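Local structure of mitochondrial enolase superfamily member 1 (Homo sapiens, 4A35) at residues 14-20 against 32-37; 23-28 against 197-201; 54-58 against 359-365. The protein catalyses the magnesium-dependent dehydration of L-fuconate to 2-keto-3-deoxy-L-fuconate, a step in the breakdown of L-fucose. One frame throughout, in Å; residues are numbered along the deposited sequence.

Interaction 1: residues 14-20 against 32-37; sequences DVRFPTS and DPDYSA. With EDO (1,2-ethanediol), chain E; EDO (1,2-ethanediol), chain F; EDO (1,2-ethanediol), chain D.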
loop_
_atom_site.group_PDB
_atom_site.type_symbol
_atom_site.label_atom_id
_atom_site.label_comp_id
_atom_site.label_asym_id
_atom_site.label_seq_id
_atom_site.Cartn_x
_atom_site.Cartn_y
_atom_site.Cartn_z
ATOM N N ASP A 14 5.148 -14.073 16.200
ATOM C CA ASP A 14 6.051 -13.957 15.054
ATOM C C ASP A 14 6.655 -15.348 14.833
ATOM O O ASP A 14 7.442 -15.795 15.667
ATOM C CB ASP A 14 7.132 -12.900 15.419
ATOM C CG ASP A 14 8.076 -12.521 14.308
ATOM O OD1 ASP A 14 8.205 -13.317 13.329
ATOM O OD2 ASP A 14 8.749 -11.454 14.437
ATOM N N VAL A 15 6.230 -16.076 13.757
ATOM C CA VAL A 15 6.689 -17.449 13.479
ATOM C C VAL A 15 7.509 -17.434 12.195
ATOM O O VAL A 15 7.023 -16.934 11.191
ATOM C CB VAL A 15 5.494 -18.451 13.394
ATOM C CG1 VAL A 15 5.977 -19.893 13.300
ATOM C CG2 VAL A 15 4.558 -18.281 14.590
ATOM N N ARG A 16 8.750 -17.939 12.222
ATOM C CA ARG A 16 9.589 -17.856 11.039
ATOM C C ARG A 16 10.256 -19.152 10.746
ATOM O O ARG A 16 10.762 -19.814 11.642
ATOM C CB ARG A 16 10.680 -16.741 11.207
ATOM C CG ARG A 16 10.090 -15.340 11.493
ATOM C CD ARG A 16 11.185 -14.279 11.542
ATOM N NE ARG A 16 10.619 -13.032 12.067
ATOM C CZ ARG A 16 11.191 -11.838 11.969
ATOM N NH1 ARG A 16 12.352 -11.698 11.334
ATOM N NH2 ARG A 16 10.599 -10.775 12.480
ATOM N N PHE A 17 10.197 -19.545 9.462
ATOM C CA PHE A 17 10.842 -20.761 9.003
ATOM C C PHE A 17 12.097 -20.355 8.221
ATOM O O PHE A 17 12.036 -19.517 7.311
ATOM C CB PHE A 17 9.869 -21.673 8.205
ATOM C CG PHE A 17 8.658 -22.074 9.036
ATOM C CD1 PHE A 17 8.693 -23.208 9.848
ATOM C CD2 PHE A 17 7.504 -21.280 9.050
ATOM C CE1 PHE A 17 7.602 -23.547 10.669
ATOM C CE2 PHE A 17 6.409 -21.617 9.871
ATOM C CZ PHE A 17 6.467 -22.745 10.676
ATOM N N PRO A 18 13.228 -21.053 8.482
ATOM C CA PRO A 18 14.503 -20.681 7.811
ATOM C C PRO A 18 14.636 -21.264 6.391
ATOM O O PRO A 18 15.603 -21.938 6.053
ATOM C CB PRO A 18 15.565 -21.219 8.764
ATOM C CG PRO A 18 14.873 -22.462 9.419
ATOM C CD PRO A 18 13.432 -22.036 9.580
ATOM N N THR A 19 13.671 -20.993 5.539
ATOM C CA THR A 19 13.656 -21.603 4.202
ATOM C C THR A 19 14.823 -21.091 3.310
ATOM O O THR A 19 15.241 -21.834 2.412
ATOM C CB THR A 19 12.289 -21.468 3.546
ATOM O OG1 THR A 19 11.912 -20.137 3.606
ATOM C CG2 THR A 19 11.198 -22.302 4.252
ATOM N N SER A 20 15.425 -19.912 3.634
ATOM C CA SER A 20 16.570 -19.361 2.879
ATOM C C SER A 20 17.801 -20.297 3.021
ATOM O O SER A 20 18.666 -20.353 2.128
ATOM C CB SER A 20 16.922 -17.953 3.360
ATOM O OG SER A 20 17.402 -17.942 4.689
ATOM N N ASP A 32 16.190 -14.536 -1.116
ATOM C CA ASP A 32 16.574 -15.266 0.124
ATOM C C ASP A 32 15.414 -15.274 1.168
ATOM O O ASP A 32 15.616 -14.884 2.340
ATOM C CB ASP A 32 17.824 -14.543 0.720
ATOM C CG ASP A 32 17.644 -13.093 1.215
ATOM O OD1 ASP A 32 16.571 -12.442 0.886
ATOM O OD2 ASP A 32 18.523 -12.615 1.978
ATOM N N PRO A 33 14.187 -15.688 0.787
ATOM C CA PRO A 33 13.080 -15.536 1.739
ATOM C C PRO A 33 13.165 -16.562 2.861
ATOM O O PRO A 33 13.597 -17.686 2.655
ATOM C CB PRO A 33 11.841 -15.788 0.869
ATOM C CG PRO A 33 12.325 -16.717 -0.206
ATOM C CD PRO A 33 13.689 -16.147 -0.531
ATOM N N ASP A 34 12.680 -16.161 4.039
ATOM C CA ASP A 34 12.438 -17.025 5.180
ATOM C C ASP A 34 10.918 -16.998 5.352
ATOM O O ASP A 34 10.363 -16.049 5.933
ATOM C CB ASP A 34 13.183 -16.512 6.434
ATOM C CG ASP A 34 14.683 -16.715 6.347
ATOM O OD1 ASP A 34 15.099 -17.795 5.928
ATOM O OD2 ASP A 34 15.444 -15.771 6.725
ATOM N N TYR A 35 10.240 -17.995 4.800
ATOM C CA TYR A 35 8.780 -18.075 4.870
ATOM C C TYR A 35 8.334 -17.958 6.319
ATOM O O TYR A 35 8.715 -18.760 7.187
ATOM C CB TYR A 35 8.315 -19.406 4.267
ATOM C CG TYR A 35 8.382 -19.492 2.758
ATOM C CD1 TYR A 35 8.936 -18.457 1.995
ATOM C CD2 TYR A 35 7.899 -20.610 2.086
ATOM C CE1 TYR A 35 8.995 -18.538 0.592
ATOM C CE2 TYR A 35 7.920 -20.684 0.687
ATOM C CZ TYR A 35 8.428 -19.625 -0.054
ATOM O OH TYR A 35 8.470 -19.705 -1.429
ATOM N N SER A 36 7.486 -16.981 6.572
ATOM C CA SER A 36 7.059 -16.644 7.924
ATOM C C SER A 36 5.591 -16.264 7.999
ATOM O O SER A 36 4.940 -16.013 6.965
ATOM C CB SER A 36 7.899 -15.461 8.427
ATOM O OG SER A 36 9.268 -15.820 8.436
ATOM N N ALA A 37 5.093 -16.130 9.248
ATOM C CA ALA A 37 3.720 -15.701 9.437
ATOM C C ALA A 37 3.523 -15.007 10.764
ATOM O O ALA A 37 4.200 -15.322 11.766
ATOM C CB ALA A 37 2.778 -16.935 9.382
HETATM C C1 EDO E . 18.287 -19.353 -1.102
HETATM O O1 EDO E . 18.307 -18.596 0.106
HETATM C C2 EDO E . 16.889 -19.953 -1.275
HETATM O O2 EDO E . 16.612 -20.774 -0.149
HETATM C C1 EDO F . 18.069 -17.466 8.204
HETATM O O1 EDO F . 17.715 -16.145 7.858
HETATM C C2 EDO F . 19.480 -17.389 8.801
HETATM O O2 EDO F . 19.415 -16.515 9.934
HETATM C C1 EDO D . 15.078 -14.199 10.894
HETATM O O1 EDO D . 14.055 -13.659 10.051
HETATM C C2 EDO D . 16.078 -13.097 11.373
HETATM O O2 EDO D . 16.243 -12.066 10.396
#

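Interaction 2: residues 23-28 against 197-201; sequences GHGADA and WLGYS. With EDO (1,2-ethanediol), chain E.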
loop_
_atom_site.group_PDB
_atom_site.type_symbol
_atom_site.label_atom_id
_atom_site.label_comp_id
_atom_site.label_asym_id
_atom_site.label_seq_id
_atom_site.Cartn_x
_atom_site.Cartn_y
_atom_site.Cartn_z
ATOM N N GLY A 23 17.580 -23.707 0.457
ATOM C CA GLY A 23 17.958 -23.672 -0.949
ATOM C C GLY A 23 16.788 -23.565 -1.903
ATOM O O GLY A 23 17.004 -23.370 -3.094
ATOM N N HIS A 24 15.544 -23.676 -1.403
ATOM C CA HIS A 24 14.345 -23.529 -2.260
ATOM C C HIS A 24 13.717 -22.126 -2.005
ATOM O O HIS A 24 14.032 -21.476 -0.982
ATOM C CB HIS A 24 13.301 -24.643 -1.947
ATOM C CG HIS A 24 13.865 -26.033 -1.910
ATOM N ND1 HIS A 24 14.134 -26.725 -3.084
ATOM C CD2 HIS A 24 14.181 -26.821 -0.848
ATOM C CE1 HIS A 24 14.593 -27.912 -2.700
ATOM N NE2 HIS A 24 14.663 -28.006 -1.366
ATOM N N GLY A 25 12.779 -21.723 -2.851
ATOM C CA GLY A 25 12.020 -20.479 -2.656
ATOM C C GLY A 25 12.622 -19.198 -3.222
ATOM O O GLY A 25 11.962 -18.158 -3.199
ATOM N N ALA A 26 13.818 -19.253 -3.817
ATOM C CA ALA A 26 14.389 -18.020 -4.390
ATOM C C ALA A 26 13.716 -17.642 -5.705
ATOM O O ALA A 26 13.513 -18.514 -6.567
ATOM C CB ALA A 26 15.876 -18.190 -4.643
ATOM N N ASP A 27 13.405 -16.357 -5.881
ATOM C CA ASP A 27 12.900 -15.894 -7.180
ATOM C C ASP A 27 13.806 -14.733 -7.612
ATOM O O ASP A 27 14.795 -14.437 -6.918
ATOM C CB ASP A 27 11.386 -15.567 -7.153
ATOM C CG ASP A 27 10.978 -14.414 -6.267
ATOM O OD1 ASP A 27 11.524 -13.284 -6.452
ATOM O OD2 ASP A 27 10.047 -14.583 -5.503
ATOM N N ALA A 28 13.519 -14.100 -8.762
ATOM C CA ALA A 28 14.380 -13.022 -9.289
ATOM C C ALA A 28 14.357 -11.739 -8.409
ATOM O O ALA A 28 15.283 -10.911 -8.496
ATOM C CB ALA A 28 13.969 -12.682 -10.697
ATOM N N TRP A 197 12.211 -22.643 -8.818
ATOM C CA TRP A 197 13.122 -21.745 -8.100
ATOM C C TRP A 197 14.465 -21.531 -8.761
ATOM O O TRP A 197 14.942 -22.372 -9.540
ATOM C CB TRP A 197 13.271 -22.175 -6.619
ATOM C CG TRP A 197 11.939 -22.500 -5.970
ATOM C CD1 TRP A 197 11.490 -23.729 -5.569
ATOM C CD2 TRP A 197 10.870 -21.570 -5.682
ATOM N NE1 TRP A 197 10.228 -23.612 -4.995
ATOM C CE2 TRP A 197 9.820 -22.305 -5.077
ATOM C CE3 TRP A 197 10.716 -20.167 -5.840
ATOM C CZ2 TRP A 197 8.613 -21.696 -4.669
ATOM C CZ3 TRP A 197 9.563 -19.559 -5.349
ATOM C CH2 TRP A 197 8.514 -20.324 -4.808
ATOM N N LEU A 198 15.026 -20.325 -8.511
ATOM C CA LEU A 198 16.348 -19.942 -8.997
ATOM C C LEU A 198 17.469 -20.607 -8.138
ATOM O O LEU A 198 17.282 -20.842 -6.941
ATOM C CB LEU A 198 16.508 -18.410 -8.982
ATOM C CG LEU A 198 15.552 -17.483 -9.772
ATOM C CD1 LEU A 198 16.288 -16.207 -10.261
ATOM C CD2 LEU A 198 14.882 -18.142 -10.879
ATOM N N GLY A 199 18.617 -20.872 -8.770
ATOM C CA GLY A 199 19.808 -21.402 -8.103
ATOM C C GLY A 199 20.096 -22.876 -8.290
ATOM O O GLY A 199 21.155 -23.363 -7.857
ATOM N N TYR A 200 19.160 -23.618 -8.908
ATOM C CA TYR A 200 19.322 -25.047 -9.121
ATOM C C TYR A 200 20.293 -25.355 -10.256
ATOM O O TYR A 200 20.179 -24.773 -11.351
ATOM C CB TYR A 200 17.969 -25.707 -9.479
ATOM C CG TYR A 200 16.880 -25.651 -8.433
ATOM C CD1 TYR A 200 17.166 -25.868 -7.080
ATOM C CD2 TYR A 200 15.545 -25.501 -8.801
ATOM C CE1 TYR A 200 16.150 -25.865 -6.119
ATOM C CE2 TYR A 200 14.525 -25.510 -7.852
ATOM C CZ TYR A 200 14.832 -25.682 -6.515
ATOM O OH TYR A 200 13.821 -25.698 -5.594
ATOM N N SER A 201 21.187 -26.324 -10.030
ATOM C CA SER A 201 22.040 -26.836 -11.101
ATOM C C SER A 201 21.133 -27.559 -12.132
ATOM O O SER A 201 19.974 -27.866 -11.821
ATOM C CB SER A 201 23.077 -27.809 -10.529
ATOM O OG SER A 201 22.431 -29.003 -10.112
HETATM C C1 EDO E . 18.287 -19.353 -1.102
HETATM O O1 EDO E . 18.307 -18.596 0.106
HETATM C C2 EDO E . 16.889 -19.953 -1.275
HETATM O O2 EDO E . 16.612 -20.774 -0.149
HETATM O O HOH W 1 15.743 -21.524 -4.565
#

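Interaction 3: residues 54-58 against 359-365; sequences GITFT and GVGLCEL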
loop_
_atom_site.group_PDB
_atom_site.type_symbol
_atom_site.label_atom_id
_atom_site.label_comp_id
_atom_site.label_asym_id
_atom_site.label_seq_id
_atom_site.Cartn_x
_atom_site.Cartn_y
_atom_site.Cartn_z
ATOM N N GLY A 54 -5.535 -17.624 12.885
ATOM C CA GLY A 54 -5.385 -16.814 11.689
ATOM C C GLY A 54 -3.927 -16.607 11.388
ATOM O O GLY A 54 -3.079 -16.631 12.291
ATOM N N ILE A 55 -3.642 -16.408 10.108
ATOM C CA ILE A 55 -2.302 -16.120 9.622
ATOM C C ILE A 55 -2.327 -15.039 8.549
ATOM O O ILE A 55 -3.350 -14.762 7.901
ATOM C CB ILE A 55 -1.609 -17.407 9.013
ATOM C CG1 ILE A 55 -2.417 -17.961 7.784
ATOM C CG2 ILE A 55 -1.260 -18.488 10.065
ATOM C CD1 ILE A 55 -1.649 -18.950 6.838
ATOM N N THR A 56 -1.155 -14.444 8.367
ATOM C CA THR A 56 -0.766 -13.640 7.226
ATOM C C THR A 56 0.664 -14.039 6.934
ATOM O O THR A 56 1.415 -14.300 7.860
ATOM C CB THR A 56 -1.027 -12.147 7.300
ATOM O OG1 THR A 56 -0.894 -11.665 5.938
ATOM C CG2 THR A 56 -0.039 -11.403 8.220
ATOM N N PHE A 57 1.027 -14.087 5.668
ATOM C CA PHE A 57 2.344 -14.579 5.239
ATOM C C PHE A 57 3.340 -13.451 4.932
ATOM O O PHE A 57 2.993 -12.435 4.297
ATOM C CB PHE A 57 2.127 -15.412 3.985
ATOM C CG PHE A 57 3.362 -15.832 3.227
ATOM C CD1 PHE A 57 4.321 -16.662 3.825
ATOM C CD2 PHE A 57 3.585 -15.384 1.924
ATOM C CE1 PHE A 57 5.454 -17.080 3.110
ATOM C CE2 PHE A 57 4.734 -15.781 1.214
ATOM C CZ PHE A 57 5.673 -16.612 1.822
ATOM N N THR A 58 4.579 -13.659 5.358
ATOM C CA THR A 58 5.679 -12.720 5.107
ATOM C C THR A 58 6.931 -13.515 4.682
ATOM O O THR A 58 6.954 -14.739 4.785
ATOM C CB THR A 58 6.024 -11.790 6.300
ATOM O OG1 THR A 58 6.776 -12.580 7.241
ATOM C CG2 THR A 58 4.780 -11.092 6.949
ATOM N N GLY A 359 4.167 -20.422 0.261
ATOM C CA GLY A 359 4.498 -19.743 1.506
ATOM C C GLY A 359 4.224 -20.569 2.756
ATOM O O GLY A 359 4.496 -21.759 2.759
ATOM N N VAL A 360 3.705 -19.930 3.816
ATOM C CA VAL A 360 3.265 -20.555 5.072
ATOM C C VAL A 360 1.761 -20.629 5.068
ATOM O O VAL A 360 1.109 -19.600 5.338
ATOM C CB VAL A 360 3.719 -19.772 6.374
ATOM C CG1 VAL A 360 3.335 -20.553 7.644
ATOM C CG2 VAL A 360 5.199 -19.488 6.356
ATOM N N GLY A 361 1.209 -21.806 4.793
ATOM C CA GLY A 361 -0.238 -21.999 4.886
ATOM C C GLY A 361 -1.125 -21.357 3.838
ATOM O O GLY A 361 -2.347 -21.507 3.928
ATOM N N LEU A 362 -0.574 -20.649 2.820
ATOM C CA LEU A 362 -1.476 -20.083 1.780
ATOM C C LEU A 362 -2.286 -21.194 1.053
ATOM O O LEU A 362 -3.454 -20.964 0.755
ATOM C CB LEU A 362 -0.674 -19.276 0.742
ATOM C CG LEU A 362 0.185 -18.094 1.311
ATOM C CD1 LEU A 362 0.944 -17.365 0.148
ATOM C CD2 LEU A 362 -0.720 -17.058 2.075
ATOM N N CYS A 363 -1.664 -22.371 0.769
ATOM C CA CYS A 363 -2.386 -23.523 0.147
ATOM C C CYS A 363 -3.602 -23.906 1.039
ATOM O O CYS A 363 -4.728 -24.082 0.531
ATOM C CB CYS A 363 -1.454 -24.729 -0.026
ATOM S SG CYS A 363 -0.040 -24.439 -1.119
ATOM N N GLU A 364 -3.332 -24.086 2.370
ATOM C CA GLU A 364 -4.332 -24.499 3.349
ATOM C C GLU A 364 -5.561 -23.551 3.342
ATOM O O GLU A 364 -6.685 -24.039 3.436
ATOM C CB GLU A 364 -3.715 -24.516 4.762
ATOM C CG GLU A 364 -2.887 -25.769 5.093
ATOM C CD GLU A 364 -1.641 -26.043 4.256
ATOM O OE1 GLU A 364 -1.021 -25.076 3.750
ATOM O OE2 GLU A 364 -1.199 -27.216 4.244
ATOM N N LEU A 365 -5.350 -22.253 3.133
ATOM C CA LEU A 365 -6.498 -21.285 3.170
ATOM C C LEU A 365 -7.130 -21.107 1.816
ATOM O O LEU A 365 -8.330 -21.237 1.693
ATOM C CB LEU A 365 -6.052 -19.880 3.680
ATOM C CG LEU A 365 -5.905 -19.711 5.190
ATOM C CD1 LEU A 365 -4.850 -20.703 5.768
ATOM C CD2 LEU A 365 -5.553 -18.236 5.551
#

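Interaction 1: residues 14-20 against 32-37
With OG set between the backbone N and the carbonyl carbon (chi1 66°), S20 turns its hydroxyl onto the carboxylate of D34, whose CG in turn stands beside its own backbone N (chi1 -72°); S20 OG donates to D34 OD1 at 2.6 Å. S20 N reaches the same D34 OD1 at 3.1 Å from the same face of the carboxylate plane, so one acid oxygen holds both donors of a small, close-fitting serine. D34 OD2 meets a 1,2-ethanediol and, weakly, Q101 of the second subunit.

T19 plays donor and acceptor at once. Its OG1 takes the hydrogen of Y35 N at 3.0 Å in a nearly straight bond (171°) and gives its own to P33 O at 3.1 Å, from above that carbonyl plane. A threonine can thus stand in for a strand partner where the chain turns at P18, the centre of an inverse gamma turn.

F17 N bonds Y35 O at 2.8 Å, and from there regular antiparallel pairing begins: R16 and S36 form a non-hydrogen-bonded pair, V15 and A37 a hydrogen-bonded one. The small S36 hydroxyl lies against R16 CB and CG, the aliphatic start of the arginine, whose guanidinium grips D14 side-on through NE and NH2, with E64 as a second acid.

Bonds at both its N and O fix the backbone of Y35, consistent with positioning a tyrosine that by similarity binds substrate.

Interaction 2: residues 23-28 against 197-201
A26 N and L198 O, together with G23 O, grip a single water that ties the two loops: the water donates to G23 O at 2.7 Å and to L198 O at 2.9 Å, and accepts from A26 N. Beside it a direct bond runs from L198 N to A26 O at 3.1 Å, almost straight (170°) although the donor sits above the carbonyl plane. A26 is thus held at both backbone ends, through the water at N and directly at O, and its small methyl group lets L198 CB come close.

Under this polar seam lies W197. Its CG is beside the backbone N (chi1 -45°), which carries the indole beneath the 23-28 loop, and G25 CA rests over the six-membered ring, 3.5 Å from its centroid, in a CH-pi contact. Glycine suits position 25 because at its positive phi a CB would jam against the carbonyl O of H24. The indole edge meets A26 O, and other parts of W197 touch Y35 and K223. A serine in place of W197 would remove the aromatic face and would probably leave G25 without its support, letting the loop shift.

At the outer end H24 ND1 and Y200 OH share a hydrogen bond of 2.7 Å, with either as possible donor, each atom near the plane of the other's ring; the rings meet rim to rim with planes at 63°. Farther in, L198 CD1 lies 4.2 Å from A28 CB.

G25, A26 and D27 probably bind substrate, as in related enzymes, and D27 OD1 is held by the backbone N of M29 and H30. Backbone bonds, a water and an aromatic floor shape this substrate loop while D27, its CB directed away from 197-201, touches N253 and K223.

Interaction 3: residues 54-58 against 359-365
F57 lays one face of its ring over G359, with G359 CA 3.7 Å from the ring centroid in a CH-pi contact. Its CG is anti to the backbone N (chi1 170°), which swings the phenyl away from strand 52-58 and into the 359-365 turn. Glycine suits position 359, since the phi is positive and a CB there would collide with F57 CE1. The ring also meets V360 CG2, 3.9 Å from F57 CD1, and L362 CD1, 3.7 Å from F57 CD2, the L362 side chain crossing the phenylalanine at about a right angle.

This is the seam between the two domains of an enolase superfamily member: an outer strand of the N-terminal domain's antiparallel sheet packs on the loop and first turn of helix 362-377 in the barrel domain.

Two residues back along the strand, I55 sends CD1 into the mouth of the turn, 3.8 Å from L365 CD1 and close to V360 O. G361, the helix N-cap, has a positive phi and leaves room for I55 CD1, which a CB there would strike. Y35 meets the F57 ring edge-to-face, and W104 of the second subunit also touches it.

Overall arrangement
Interaction 1 joins the first two strands of the N-terminal antiparallel sheet, and interaction 3 uses its third strand, so both share that sheet, centres about 12 Å apart and S36 O probably hydrogen-bonded to T58 N. Along the chain 14-20, 23-28 and 32-37 come first, then 54-58; 197-201 and 359-365 belong far later, so interactions 2 and 3 fasten N-terminal elements to distant parts of the chain. Interactions 1 and 2 interleave, their centres about 15 Å apart, and touch at Y35 OH. Interactions 2 and 3, centres about 20 Å apart, do not touch. Y35 contacts both, W197 and G25 in one, F57 and V360 in the other, consistent with a substrate pocket framed by both domains.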